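Local coordinates for hypothetical dTDP-4-dehydrorhamnose 3,5-epimerase (Sulfolobus tokodaii, PDB 2B9U), which probably catalyses the epimerisation at C3' and C5' of dTDP-4-dehydro-6-deoxyglucose that yields dTDP-4-dehydro-beta-L-rhamnose, on the pathway to dTDP-L-rhamnose, at residues 12-17 and 108-113; 3-8 and 34-39; 60-65 and 141-146. One frame throughout, in Å; residues are numbered along the deposited sequence.

Contact 1 of 3, residues 12-17 and 108-113; sequences IILIKP and YMLWIP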
loop_
_atom_site.group_PDB
_atom_site.type_symbol
_atom_site.label_atom_id
_atom_site.label_comp_id
_atom_site.label_asym_id
_atom_site.label_seq_id
_atom_site.Cartn_x
_atom_site.Cartn_y
_atom_site.Cartn_z
ATOM N N ILE A 12 -1.065 19.919 -6.106
ATOM C CA ILE A 12 -0.125 18.807 -5.900
ATOM C C ILE A 12 0.482 18.987 -4.511
ATOM O O ILE A 12 0.881 20.103 -4.140
ATOM C CB ILE A 12 1.000 18.781 -6.998
ATOM C CG1 ILE A 12 0.409 18.764 -8.417
ATOM C CG2 ILE A 12 1.999 17.617 -6.784
ATOM C CD1 ILE A 12 -0.251 17.467 -8.821
ATOM N N ILE A 13 0.537 17.895 -3.743
ATOM C CA ILE A 13 0.995 17.947 -2.371
ATOM C C ILE A 13 2.033 16.861 -2.123
ATOM O O ILE A 13 1.839 15.705 -2.508
ATOM C CB ILE A 13 -0.176 17.798 -1.355
ATOM C CG1 ILE A 13 -1.208 18.931 -1.536
ATOM C CG2 ILE A 13 0.359 17.816 0.070
ATOM C CD1 ILE A 13 -2.357 18.924 -0.548
ATOM N N LEU A 14 3.144 17.244 -1.498
ATOM C CA LEU A 14 4.141 16.266 -1.067
ATOM C C LEU A 14 3.869 15.914 0.386
ATOM O O LEU A 14 3.710 16.810 1.224
ATOM C CB LEU A 14 5.576 16.803 -1.241
ATOM C CG LEU A 14 6.644 15.755 -0.900
ATOM C CD1 LEU A 14 7.271 15.185 -2.167
ATOM C CD2 LEU A 14 7.681 16.337 0.040
ATOM N N ILE A 15 3.788 14.614 0.673
ATOM C CA ILE A 15 3.542 14.126 2.030
ATOM C C ILE A 15 4.794 13.461 2.590
ATOM O O ILE A 15 5.418 12.613 1.931
ATOM C CB ILE A 15 2.317 13.158 2.113
ATOM C CG1 ILE A 15 1.070 13.816 1.551
ATOM C CG2 ILE A 15 2.001 12.765 3.565
ATOM C CD1 ILE A 15 0.666 13.280 0.223
ATOM N N LYS A 16 5.145 13.831 3.820
ATOM C CA LYS A 16 6.364 13.330 4.441
ATOM C C LYS A 16 5.991 12.616 5.718
ATOM O O LYS A 16 5.521 13.260 6.654
ATOM C CB LYS A 16 7.307 14.479 4.777
ATOM C CG LYS A 16 7.646 15.393 3.632
ATOM C CD LYS A 16 8.204 16.698 4.180
ATOM C CE LYS A 16 9.505 17.063 3.500
ATOM N NZ LYS A 16 10.236 18.161 4.235
ATOM N N PRO A 17 6.168 11.277 5.752
ATOM C CA PRO A 17 5.780 10.500 6.931
ATOM C C PRO A 17 6.876 10.431 7.987
ATOM O O PRO A 17 8.007 10.816 7.730
ATOM C CB PRO A 17 5.478 9.108 6.344
ATOM C CG PRO A 17 6.388 8.990 5.135
ATOM C CD PRO A 17 6.717 10.425 4.678
ATOM N N TYR A 108 8.859 9.562 0.882
ATOM C CA TYR A 108 7.902 10.629 0.536
ATOM C C TYR A 108 6.853 10.157 -0.466
ATOM O O TYR A 108 7.068 9.192 -1.242
ATOM C CB TYR A 108 8.606 11.870 -0.056
ATOM C CG TYR A 108 9.571 12.623 0.856
ATOM C CD1 TYR A 108 9.522 12.491 2.236
ATOM C CD2 TYR A 108 10.507 13.496 0.317
ATOM C CE1 TYR A 108 10.402 13.192 3.063
ATOM C CE2 TYR A 108 11.385 14.207 1.132
ATOM C CZ TYR A 108 11.327 14.052 2.501
ATOM O OH TYR A 108 12.210 14.751 3.305
ATOM N N MET A 109 5.728 10.867 -0.450
ATOM C CA MET A 109 4.567 10.564 -1.270
ATOM C C MET A 109 4.148 11.833 -1.986
ATOM O O MET A 109 4.363 12.922 -1.480
ATOM C CB MET A 109 3.401 10.099 -0.389
ATOM C CG MET A 109 3.516 8.671 0.144
ATOM S SD MET A 109 2.376 8.405 1.513
ATOM C CE MET A 109 3.337 9.099 2.868
ATOM N N LEU A 110 3.542 11.673 -3.153
ATOM C CA LEU A 110 2.949 12.773 -3.906
ATOM C C LEU A 110 1.473 12.484 -4.028
ATOM O O LEU A 110 1.081 11.407 -4.541
ATOM C CB LEU A 110 3.496 12.800 -5.328
ATOM C CG LEU A 110 4.294 13.923 -5.969
ATOM C CD1 LEU A 110 3.819 14.033 -7.408
ATOM C CD2 LEU A 110 4.166 15.257 -5.242
ATOM N N TRP A 111 0.659 13.443 -3.586
ATOM C CA TRP A 111 -0.773 13.436 -3.876
ATOM C C TRP A 111 -1.023 14.235 -5.144
ATOM O O TRP A 111 -0.610 15.410 -5.265
ATOM C CB TRP A 111 -1.586 13.983 -2.712
ATOM C CG TRP A 111 -2.952 14.562 -3.104
ATOM C CD1 TRP A 111 -3.303 15.886 -3.128
ATOM C CD2 TRP A 111 -4.125 13.830 -3.513
ATOM N NE1 TRP A 111 -4.614 16.025 -3.527
ATOM C CE2 TRP A 111 -5.138 14.782 -3.781
ATOM C CE3 TRP A 111 -4.412 12.465 -3.696
ATOM C CZ2 TRP A 111 -6.428 14.413 -4.185
ATOM C CZ3 TRP A 111 -5.703 12.101 -4.120
ATOM C CH2 TRP A 111 -6.688 13.073 -4.356
ATOM N N ILE A 112 -1.679 13.568 -6.090
ATOM C CA ILE A 112 -1.984 14.103 -7.408
ATOM C C ILE A 112 -3.517 14.067 -7.618
ATOM O O ILE A 112 -4.091 13.006 -7.907
ATOM C CB ILE A 112 -1.304 13.297 -8.542
ATOM C CG1 ILE A 112 0.200 13.099 -8.280
ATOM C CG2 ILE A 112 -1.581 13.962 -9.917
ATOM C CD1 ILE A 112 0.871 12.193 -9.281
ATOM N N PRO A 113 -4.173 15.232 -7.499
ATOM C CA PRO A 113 -5.634 15.357 -7.642
ATOM C C PRO A 113 -6.085 15.089 -9.076
ATOM O O PRO A 113 -5.247 15.056 -9.969
ATOM C CB PRO A 113 -5.905 16.821 -7.243
ATOM C CG PRO A 113 -4.634 17.529 -7.467
ATOM C CD PRO A 113 -3.521 16.531 -7.242
#
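Lys-16 lays its aliphatic chain alongside the ring of Tyr-108, the two pointing the same way: CG sits over the ring face, 4.0 Å from the Tyr-108 centroid, and CE comes down beside the hydroxyl. Leu-14 CD2 shares that face, and Pro-17 CD closes on the edge. The ammonium group turns off the ring to a salt bridge with Glu-6. With an alanine at Tyr-108, the methylenes of Lys-16 and the CD2 methyl of Leu-14 would probably lose the flat surface they rest on. Strands 12-17 and 109-112 are antiparallel neighbours in the curled sheet of a cupin-type jelly roll, joined by four backbone hydrogen bonds, two each for the pairs Ile-13/Trp-111 and Ile-15/Met-109. On the face carrying these four residues, Ile-15 CD1 reaches Trp-111 CB (3.8 Å), while Ile-13 CG1 abuts the indole edge at CD1. Met-109, bent at its last torsion (chi3 -82°), tucks CE between Pro-17 CG and Ile-15 CG2. Next to the Ile-13/Trp-111 pair, Ile-12 splays its branches: CG2 meets Leu-110 CD2 at 3.6 Å, and CD1 drops into the notch between Ile-112 CG2 and Pro-113 CD.

Contact 2 of 3, residues 3-8 and 34-39; sequences FEFENL and EDFTKM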
loop_
_atom_site.group_PDB
_atom_site.type_symbol
_atom_site.label_atom_id
_atom_site.label_comp_id
_atom_site.label_asym_id
_atom_site.label_seq_id
_atom_site.Cartn_x
_atom_site.Cartn_y
_atom_site.Cartn_z
ATOM N N PHE A 3 2.422 13.325 9.850
ATOM C CA PHE A 3 2.793 13.744 8.504
ATOM C C PHE A 3 3.112 15.243 8.441
ATOM O O PHE A 3 2.607 16.035 9.240
ATOM C CB PHE A 3 1.670 13.435 7.507
ATOM C CG PHE A 3 1.195 12.007 7.536
ATOM C CD1 PHE A 3 1.822 11.034 6.753
ATOM C CD2 PHE A 3 0.118 11.637 8.339
ATOM C CE1 PHE A 3 1.392 9.720 6.765
ATOM C CE2 PHE A 3 -0.330 10.301 8.361
ATOM C CZ PHE A 3 0.309 9.340 7.566
ATOM N N GLU A 4 3.949 15.609 7.470
ATOM C CA GLU A 4 4.115 16.986 7.041
ATOM C C GLU A 4 3.692 17.102 5.584
ATOM O O GLU A 4 4.061 16.271 4.768
ATOM C CB GLU A 4 5.563 17.434 7.217
ATOM C CG GLU A 4 5.928 17.639 8.679
ATOM C CD GLU A 4 7.140 18.538 8.880
ATOM O OE1 GLU A 4 7.925 18.748 7.925
ATOM O OE2 GLU A 4 7.302 19.032 10.019
ATOM N N PHE A 5 2.912 18.140 5.280
ATOM C CA PHE A 5 2.381 18.385 3.943
ATOM C C PHE A 5 2.979 19.655 3.335
ATOM O O PHE A 5 2.978 20.708 3.972
ATOM C CB PHE A 5 0.856 18.509 4.004
ATOM C CG PHE A 5 0.164 17.299 4.593
ATOM C CD1 PHE A 5 -0.020 17.184 5.971
ATOM C CD2 PHE A 5 -0.314 16.280 3.766
ATOM C CE1 PHE A 5 -0.660 16.069 6.520
ATOM C CE2 PHE A 5 -0.973 15.165 4.306
ATOM C CZ PHE A 5 -1.132 15.057 5.690
ATOM N N GLU A 6 3.502 19.534 2.112
ATOM C CA GLU A 6 4.034 20.665 1.356
ATOM C C GLU A 6 3.314 20.849 0.021
ATOM O O GLU A 6 3.255 19.922 -0.790
ATOM C CB GLU A 6 5.538 20.510 1.112
ATOM C CG GLU A 6 6.285 19.943 2.316
ATOM C CD GLU A 6 7.796 20.118 2.259
ATOM O OE1 GLU A 6 8.363 20.202 1.149
ATOM O OE2 GLU A 6 8.414 20.154 3.355
ATOM N N ASN A 7 2.784 22.058 -0.195
ATOM C CA ASN A 7 2.173 22.447 -1.464
ATOM C C ASN A 7 3.222 22.607 -2.540
ATOM O O ASN A 7 4.106 23.455 -2.421
ATOM C CB ASN A 7 1.441 23.792 -1.344
ATOM C CG ASN A 7 0.320 23.773 -0.331
ATOM O OD1 ASN A 7 0.236 22.876 0.517
ATOM N ND2 ASN A 7 -0.551 24.786 -0.403
ATOM N N LEU A 8 3.100 21.837 -3.613
ATOM C CA LEU A 8 4.030 21.961 -4.737
ATOM C C LEU A 8 3.459 22.778 -5.903
ATOM O O LEU A 8 4.098 22.924 -6.946
ATOM C CB LEU A 8 4.517 20.580 -5.201
ATOM C CG LEU A 8 5.143 19.625 -4.161
ATOM C CD1 LEU A 8 5.744 18.440 -4.870
ATOM C CD2 LEU A 8 6.215 20.269 -3.254
ATOM N N GLU A 34 -7.929 10.255 8.678
ATOM C CA GLU A 34 -8.190 11.501 9.386
ATOM C C GLU A 34 -7.225 12.615 9.001
ATOM O O GLU A 34 -7.653 13.726 8.713
ATOM C CB GLU A 34 -8.140 11.249 10.895
ATOM C CG GLU A 34 -8.362 12.485 11.757
ATOM C CD GLU A 34 -8.908 12.129 13.126
ATOM O OE1 GLU A 34 -8.412 12.689 14.134
ATOM O OE2 GLU A 34 -9.826 11.275 13.187
ATOM N N ASP A 35 -5.929 12.314 9.015
ATOM C CA ASP A 35 -4.905 13.286 8.674
ATOM C C ASP A 35 -5.007 13.753 7.215
ATOM O O ASP A 35 -4.833 14.950 6.914
ATOM C CB ASP A 35 -3.517 12.697 8.958
ATOM C CG ASP A 35 -3.270 12.464 10.452
ATOM O OD1 ASP A 35 -3.631 13.338 11.270
ATOM O OD2 ASP A 35 -2.693 11.416 10.813
ATOM N N PHE A 36 -5.302 12.809 6.315
ATOM C CA PHE A 36 -5.333 13.109 4.895
ATOM C C PHE A 36 -6.601 13.871 4.513
ATOM O O PHE A 36 -6.567 14.711 3.615
ATOM C CB PHE A 36 -5.188 11.833 4.043
ATOM C CG PHE A 36 -3.762 11.375 3.842
ATOM C CD1 PHE A 36 -2.889 11.229 4.921
ATOM C CD2 PHE A 36 -3.308 11.036 2.564
ATOM C CE1 PHE A 36 -1.561 10.774 4.725
ATOM C CE2 PHE A 36 -2.003 10.578 2.361
ATOM C CZ PHE A 36 -1.128 10.448 3.445
ATOM N N THR A 37 -7.713 13.542 5.175
ATOM C CA THR A 37 -8.995 14.237 4.975
ATOM C C THR A 37 -8.906 15.723 5.359
ATOM O O THR A 37 -9.411 16.582 4.630
ATOM C CB THR A 37 -10.143 13.546 5.742
ATOM O OG1 THR A 37 -10.185 12.148 5.389
ATOM C CG2 THR A 37 -11.502 14.181 5.402
ATOM N N LYS A 38 -8.249 16.020 6.484
ATOM C CA LYS A 38 -7.953 17.411 6.895
ATOM C C LYS A 38 -7.266 18.196 5.793
ATOM O O LYS A 38 -7.351 19.433 5.746
ATOM C CB LYS A 38 -7.020 17.439 8.100
ATOM C CG LYS A 38 -7.620 17.913 9.398
ATOM C CD LYS A 38 -7.673 16.776 10.410
ATOM C CE LYS A 38 -8.156 17.259 11.772
ATOM N NZ LYS A 38 -7.870 16.247 12.823
ATOM N N MET A 39 -6.542 17.470 4.935
ATOM C CA MET A 39 -5.793 18.076 3.842
ATOM C C MET A 39 -6.539 17.982 2.517
ATOM O O MET A 39 -5.984 18.289 1.471
ATOM C CB MET A 39 -4.392 17.460 3.748
ATOM C CG MET A 39 -3.538 17.739 4.980
ATOM S SD MET A 39 -3.288 19.517 5.250
ATOM C CE MET A 39 -2.523 19.507 6.882
#
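The Phe-3 ring receives Phe-36 CE1 over the centre of one face, 3.6 Å above the plane, while the carboxylate oxygen Asp-35 OD2 lies in plane at its edge, 3.6 Å from Phe-3 CE2. The Phe-3 and Phe-36 rings form a T-shaped pair with Phe-36 giving the edge, the planes 85° apart. Phe-36 in turn offers a face to the edge of Phe-5, the second T-shaped pair, whose centroids are 5.8 Å apart. The Phe-5 ring has Met-39 on one face: CG stands almost exactly on the ring normal, 3.4 Å from the Phe-5 centroid, a close CH-pi contact. SD follows over the same face as a Met-aromatic contact, and CE ends 3.5 Å from Phe-5 CD1. The bend at chi2 (-60°) carries the thioether from the ring centre out toward the CD1 rim. These three phenylalanines make an aromatic cluster by which the short helix 33-37 and the turn after it pack on the N-terminal strand 3-9, one of the strands of the jelly roll's larger sheet. Ile-15 of the neighbouring strand touches all three rings, and Phe-31 adds a further edge-to-face partner to Phe-36. The in-plane approach of Asp-35 OD2 sets a probably negative oxygen against the slightly positive C-H rim of Phe-3, which is likely to be mildly favourable. At the start of the helical segment, the backbone N of Glu-34 is hydrogen-bonded to Glu-136 of the second subunit.

Contact 3 of 3, residues 60-65 and 141-146; sequences LHYQRT and HERCIS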
loop_
_atom_site.group_PDB
_atom_site.type_symbol
_atom_site.label_atom_id
_atom_site.label_comp_id
_atom_site.label_asym_id
_atom_site.label_seq_id
_atom_site.Cartn_x
_atom_site.Cartn_y
_atom_site.Cartn_z
ATOM N N LEU A 60 1.931 9.155 -19.795
ATOM C CA LEU A 60 1.430 9.915 -18.648
ATOM C C LEU A 60 -0.095 9.732 -18.607
ATOM O O LEU A 60 -0.813 10.214 -19.492
ATOM C CB LEU A 60 1.830 11.397 -18.765
ATOM C CG LEU A 60 3.278 11.741 -19.164
ATOM C CD1 LEU A 60 3.503 13.253 -19.354
ATOM C CD2 LEU A 60 4.262 11.201 -18.158
ATOM N N HIS A 61 -0.573 9.010 -17.598
ATOM C CA HIS A 61 -1.946 8.513 -17.579
ATOM C C HIS A 61 -2.910 9.325 -16.739
ATOM O O HIS A 61 -2.542 9.872 -15.698
ATOM C CB HIS A 61 -1.985 7.083 -17.063
ATOM C CG HIS A 61 -1.078 6.146 -17.789
ATOM N ND1 HIS A 61 -0.272 5.241 -17.137
ATOM C CD2 HIS A 61 -0.851 5.968 -19.111
ATOM C CE1 HIS A 61 0.407 4.540 -18.026
ATOM N NE2 HIS A 61 0.069 4.957 -19.232
ATOM N N TYR A 62 -4.154 9.376 -17.210
ATOM C CA TYR A 62 -5.285 9.934 -16.464
ATOM C C TYR A 62 -6.595 9.277 -16.940
ATOM O O TYR A 62 -6.674 8.771 -18.058
ATOM C CB TYR A 62 -5.356 11.468 -16.610
ATOM C CG TYR A 62 -5.328 11.969 -18.039
ATOM C CD1 TYR A 62 -4.136 12.000 -18.764
ATOM C CD2 TYR A 62 -6.491 12.412 -18.670
ATOM C CE1 TYR A 62 -4.100 12.451 -20.072
ATOM C CE2 TYR A 62 -6.459 12.869 -19.994
ATOM C CZ TYR A 62 -5.249 12.883 -20.674
ATOM O OH TYR A 62 -5.188 13.320 -21.971
ATOM N N GLN A 63 -7.603 9.268 -16.075
ATOM C CA GLN A 63 -8.947 8.876 -16.472
ATOM C C GLN A 63 -9.814 10.125 -16.591
ATOM O O GLN A 63 -9.802 10.980 -15.711
ATOM C CB GLN A 63 -9.542 7.861 -15.492
ATOM C CG GLN A 63 -9.405 6.409 -15.970
ATOM C CD GLN A 63 -9.770 5.346 -14.939
ATOM O OE1 GLN A 63 -9.277 4.216 -15.022
ATOM N NE2 GLN A 63 -10.620 5.693 -13.965
ATOM N N ARG A 64 -10.543 10.240 -17.698
ATOM C CA ARG A 64 -11.387 11.411 -17.921
ATOM C C ARG A 64 -12.663 11.367 -17.083
ATOM O O ARG A 64 -13.091 10.299 -16.645
ATOM C CB ARG A 64 -11.700 11.609 -19.421
ATOM C CG ARG A 64 -12.192 10.362 -20.127
ATOM C CD ARG A 64 -12.735 10.629 -21.526
ATOM N NE ARG A 64 -13.387 9.445 -22.089
ATOM C CZ ARG A 64 -14.618 9.026 -21.784
ATOM N NH1 ARG A 64 -15.377 9.690 -20.911
ATOM N NH2 ARG A 64 -15.101 7.930 -22.365
ATOM N N THR A 65 -13.240 12.543 -16.853
ATOM C CA THR A 65 -14.543 12.702 -16.204
ATOM C C THR A 65 -15.600 11.830 -16.934
ATOM O O THR A 65 -15.596 11.771 -18.160
ATOM C CB THR A 65 -14.884 14.218 -16.158
ATOM O OG1 THR A 65 -14.439 14.759 -14.900
ATOM C CG2 THR A 65 -16.364 14.507 -16.343
ATOM N N HIS A 141 -12.620 5.202 -20.052
ATOM C CA HIS A 141 -12.282 6.579 -19.694
ATOM C C HIS A 141 -10.764 6.865 -19.631
ATOM O O HIS A 141 -10.348 7.997 -19.356
ATOM C CB HIS A 141 -12.951 6.945 -18.368
ATOM C CG HIS A 141 -14.432 6.742 -18.369
ATOM N ND1 HIS A 141 -15.012 5.499 -18.228
ATOM C CD2 HIS A 141 -15.453 7.622 -18.494
ATOM C CE1 HIS A 141 -16.328 5.624 -18.263
ATOM N NE2 HIS A 141 -16.622 6.903 -18.422
ATOM N N GLU A 142 -9.953 5.841 -19.888
ATOM C CA GLU A 142 -8.495 5.979 -19.883
ATOM C C GLU A 142 -8.017 6.846 -21.042
ATOM O O GLU A 142 -8.495 6.707 -22.168
ATOM C CB GLU A 142 -7.817 4.605 -19.923
ATOM C CG GLU A 142 -7.710 3.920 -18.556
ATOM C CD GLU A 142 -7.178 2.478 -18.620
ATOM O OE1 GLU A 142 -7.472 1.753 -19.607
ATOM O OE2 GLU A 142 -6.470 2.065 -17.670
ATOM N N ARG A 143 -7.091 7.754 -20.739
ATOM C CA ARG A 143 -6.432 8.610 -21.729
ATOM C C ARG A 143 -4.965 8.834 -21.311
ATOM O O ARG A 143 -4.609 8.658 -20.143
ATOM C CB ARG A 143 -7.147 9.967 -21.849
ATOM C CG ARG A 143 -8.571 9.950 -22.456
ATOM C CD ARG A 143 -8.596 9.408 -23.906
ATOM N NE ARG A 143 -9.856 9.694 -24.602
ATOM C CZ ARG A 143 -10.997 9.024 -24.420
ATOM N NH1 ARG A 143 -11.070 8.008 -23.556
ATOM N NH2 ARG A 143 -12.082 9.375 -25.107
ATOM N N CYS A 144 -4.124 9.225 -22.268
ATOM C CA CYS A 144 -2.745 9.558 -21.960
ATOM C C CYS A 144 -2.179 10.624 -22.881
ATOM O O CYS A 144 -2.708 10.873 -23.977
ATOM C CB CYS A 144 -1.852 8.303 -21.984
ATOM S SG CYS A 144 -1.881 7.414 -23.546
ATOM N N ILE A 145 -1.110 11.264 -22.415
ATOM C CA ILE A 145 -0.291 12.144 -23.244
ATOM C C ILE A 145 1.126 11.585 -23.243
ATOM O O ILE A 145 1.520 10.912 -22.294
ATOM C CB ILE A 145 -0.337 13.623 -22.777
ATOM C CG1 ILE A 145 0.228 13.778 -21.355
ATOM C CG2 ILE A 145 -1.786 14.158 -22.849
ATOM C CD1 ILE A 145 0.690 15.173 -21.005
ATOM N N SER A 146 1.877 11.850 -24.310
ATOM C CA SER A 146 3.191 11.252 -24.520
ATOM C C SER A 146 4.208 11.570 -23.420
ATOM O O SER A 146 4.324 12.727 -22.968
ATOM C CB SER A 146 3.743 11.664 -25.896
ATOM O OG SER A 146 5.060 11.180 -26.110
#
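Tyr-62 turns one face of its ring onto the Arg-143 backbone and CB, with CE2 3.5 Å from Arg-143 CB. Its CG stands between the backbone N and the carbonyl carbon (chi1 52°), which swings the ring over the partner strand and brings OH to 3.6 Å from Ile-145 CG2; the hydroxyl is hydrogen-bonded to the carbonyl of Glu-173. Arg-64 crosses His-141 at about a right angle, the two planes inclined at 48°, NH1 of Arg-64 coming 3.2 Å from His-141 CD2. The edge of the Arg-64 guanidinium points at a face of that of Arg-143 (planes 85° apart), NE of Arg-64 lying 3.1 Å from Arg-143 NH1. Both are donors, so the approach is not a bond and is probably unfavourable. Arg-143 NH1 is hydrogen-bonded to Glu-142 O, approaching from above the carbonyl plane. Leu-60 and Ile-145 pack through their CD1 methyls (3.8 Å), and His-61 presents its ring edge to Cys-144 CB. Five backbone hydrogen bonds link the segments, the ladder running past the strand ends to Arg-64 and His-141. This antiparallel pair forms one margin of the chain's five-stranded cupin jelly-roll sheet, where the Cys-144–Cys-166 disulfide ties the margin strand to the C-terminal region and Glu-142 touches Tyr-137, predicted to stack on the substrate's thymine.

Overall arrangement
From the N terminus, strand 3-9 runs directly into strand 12-22. Contact 2 closes the first loop when helix 33-37 returns to 3-8. Contact 1 starts within that loop and closes far later, at 108-113, so the two cross; they also touch, through backbone hydrogen bonds of Leu-14 and Lys-16 to Glu-6 and Glu-4, which put 3-8 and 12-17 side by side in the larger sheet. Contact 3 opens at 60-65, after contact 2 has closed, and ends at 141-146; it crosses contact 1 and follows contact 2 in series. It belongs to the five-stranded sheet, its centre about 20 Å from that of contact 1, on the opposite side of the chain's centre.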